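Local coordinates for sporulation inhibitor of replication protein SirA (Bacillus subtilis, PDB 4TPS) that inhibits initiation of DNA replication during sporulation, keeping DnaA from the replication origin or, alternatively, binding its domain I and blocking interaction with DnaD, at residues Asp84-Ile89 with Thr99-Glu104. Numbering follows the deposited sequence.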
# COMPACT_ATOMS: atom_id res chain seq x y z
N ASP A 84 -14.70 -8.82 -20.20
CA ASP A 84 -14.92 -8.94 -18.76
C ASP A 84 -14.33 -7.74 -18.01
O ASP A 84 -14.88 -6.65 -18.04
CB ASP A 84 -14.38 -10.26 -18.24
CG ASP A 84 -14.83 -10.56 -16.79
OD1 ASP A 84 -15.71 -9.88 -16.20
OD2 ASP A 84 -14.32 -11.52 -16.26
N TYR A 85 -13.17 -7.91 -17.39
CA TYR A 85 -12.54 -6.83 -16.60
C TYR A 85 -11.63 -5.89 -17.36
O TYR A 85 -11.00 -5.01 -16.74
CB TYR A 85 -11.84 -7.41 -15.36
CG TYR A 85 -10.78 -8.41 -15.67
CD1 TYR A 85 -9.49 -8.00 -15.87
CD2 TYR A 85 -11.08 -9.79 -15.74
CE1 TYR A 85 -8.48 -8.90 -16.15
CE2 TYR A 85 -10.08 -10.70 -16.05
CZ TYR A 85 -8.78 -10.23 -16.24
OH TYR A 85 -7.74 -11.06 -16.51
N ILE A 86 -11.53 -6.08 -18.68
CA ILE A 86 -10.71 -5.27 -19.59
C ILE A 86 -11.62 -4.42 -20.44
O ILE A 86 -12.60 -4.92 -21.05
CB ILE A 86 -9.84 -6.17 -20.49
CG1 ILE A 86 -8.94 -7.06 -19.67
CG2 ILE A 86 -9.04 -5.33 -21.47
CD1 ILE A 86 -8.35 -8.24 -20.43
N TYR A 87 -11.30 -3.12 -20.48
CA TYR A 87 -11.92 -2.16 -21.39
C TYR A 87 -10.89 -1.59 -22.30
O TYR A 87 -9.82 -1.26 -21.87
CB TYR A 87 -12.64 -1.04 -20.62
CG TYR A 87 -13.92 -1.47 -19.92
CD1 TYR A 87 -13.89 -2.25 -18.79
CD2 TYR A 87 -15.17 -1.08 -20.40
CE1 TYR A 87 -15.05 -2.62 -18.16
CE2 TYR A 87 -16.34 -1.44 -19.76
CZ TYR A 87 -16.27 -2.23 -18.65
OH TYR A 87 -17.43 -2.58 -18.02
N ARG A 88 -11.22 -1.46 -23.57
CA ARG A 88 -10.28 -0.94 -24.55
C ARG A 88 -11.00 0.14 -25.33
O ARG A 88 -12.13 -0.07 -25.79
CB ARG A 88 -9.79 -2.10 -25.48
CG ARG A 88 -8.99 -1.69 -26.71
CD ARG A 88 -7.63 -1.24 -26.39
NE ARG A 88 -6.69 -1.26 -27.53
CZ ARG A 88 -6.66 -0.43 -28.55
NH1 ARG A 88 -5.70 -0.63 -29.41
NH2 ARG A 88 -7.54 0.59 -28.70
N ILE A 89 -10.37 1.27 -25.52
CA ILE A 89 -10.93 2.39 -26.23
C ILE A 89 -10.02 2.92 -27.31
O ILE A 89 -8.80 2.81 -27.23
CB ILE A 89 -11.30 3.56 -25.29
CG1 ILE A 89 -10.06 4.20 -24.68
CG2 ILE A 89 -12.23 3.08 -24.20
CD1 ILE A 89 -10.38 5.38 -23.81
N THR A 99 -6.05 0.98 -22.88
CA THR A 99 -6.52 -0.24 -22.25
C THR A 99 -6.60 -0.06 -20.77
O THR A 99 -5.64 0.44 -20.19
CB THR A 99 -5.55 -1.43 -22.58
OG1 THR A 99 -5.30 -1.49 -24.00
CG2 THR A 99 -6.12 -2.78 -22.09
N PHE A 100 -7.71 -0.52 -20.20
CA PHE A 100 -8.00 -0.45 -18.73
C PHE A 100 -8.25 -1.86 -18.26
O PHE A 100 -9.11 -2.57 -18.84
CB PHE A 100 -9.23 0.44 -18.53
CG PHE A 100 -9.74 0.53 -17.10
CD1 PHE A 100 -10.58 -0.44 -16.60
CD2 PHE A 100 -9.40 1.62 -16.31
CE1 PHE A 100 -11.09 -0.33 -15.31
CE2 PHE A 100 -9.91 1.70 -15.04
CZ PHE A 100 -10.75 0.72 -14.55
N MET A 101 -7.52 -2.31 -17.25
CA MET A 101 -7.71 -3.63 -16.68
C MET A 101 -7.93 -3.50 -15.16
O MET A 101 -7.12 -2.89 -14.47
CB MET A 101 -6.44 -4.47 -16.91
CG MET A 101 -6.01 -4.49 -18.38
SD MET A 101 -4.41 -5.19 -18.86
CE MET A 101 -5.03 -6.77 -19.48
N MET A 102 -9.00 -4.07 -14.63
CA MET A 102 -9.22 -4.04 -13.20
C MET A 102 -9.25 -5.42 -12.59
O MET A 102 -10.02 -6.28 -12.99
CB MET A 102 -10.47 -3.19 -12.86
CG MET A 102 -11.75 -3.68 -13.34
SD MET A 102 -13.05 -2.52 -12.82
CE MET A 102 -14.28 -3.08 -14.01
N LYS A 103 -8.45 -5.60 -11.54
CA LYS A 103 -8.36 -6.89 -10.85
C LYS A 103 -7.99 -6.78 -9.43
O LYS A 103 -6.89 -6.30 -9.14
CB LYS A 103 -7.33 -7.81 -11.55
CG LYS A 103 -7.47 -9.29 -11.20
CD LYS A 103 -6.40 -10.07 -11.97
CE LYS A 103 -6.29 -11.51 -11.50
NZ LYS A 103 -7.35 -12.36 -12.09
N GLU A 104 -8.79 -7.40 -8.54
CA GLU A 104 -8.47 -7.41 -7.12
C GLU A 104 -8.24 -5.98 -6.54
O GLU A 104 -9.24 -5.23 -6.32
CB GLU A 104 -7.38 -8.48 -6.80
CG GLU A 104 -8.03 -9.88 -6.84
CD GLU A 104 -7.11 -11.04 -7.15
OE1 GLU A 104 -7.56 -11.98 -7.85
OE2 GLU A 104 -5.97 -11.03 -6.65
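The carbonyl oxygen of Phe100 is approached by two donors from the facing strand: Tyr87 N makes a hydrogen bond to it of 2.8 Å, and Ile86 CA adds a CA-H...O contact at 3.2 Å. Phe100 N returns an equally short bond to Tyr87 O, completing an antiparallel hydrogen-bonded pair. A longer bond, Met102 N to Tyr85 O at 3.1 Å, ties Tyr85, which precedes strand 86-90, to the facing strand, and Met102 O lies against Tyr85 CB at 3.2 Å. Ile86 lies alongside Met101 and Thr99 on one face. Its CD1 meets Met101 CE at 3.8 Å, brought there by a bend at the end of the methionine (chi3 102°), while its CG2 rests against the methyl CG2 of Thr99. With an alanine in place of this isoleucine, Met101 CE and Thr99 CG2 would probably each lose an apolar neighbour, and the methionine tip would be freer to turn. Farther along this face Arg88 CD passes 3.3 Å from Thr99 OG1, and the guanidinium turns to His97. The other face carries Tyr87, Phe100 and Met102, buried under helix 64-75. Here Met102 CE comes within 4.2 Å of Tyr87 CE1, and its SD lies at the edge of the Phe100 ring, in plane; His68 and Lys72 bind the Tyr87 hydroxyl. Strands 86-90 and 96-103 thus form an antiparallel beta hairpin, continued on its two flanks by strands 79-83 and 106-113, with one face packed on helices, an alpha+beta arrangement.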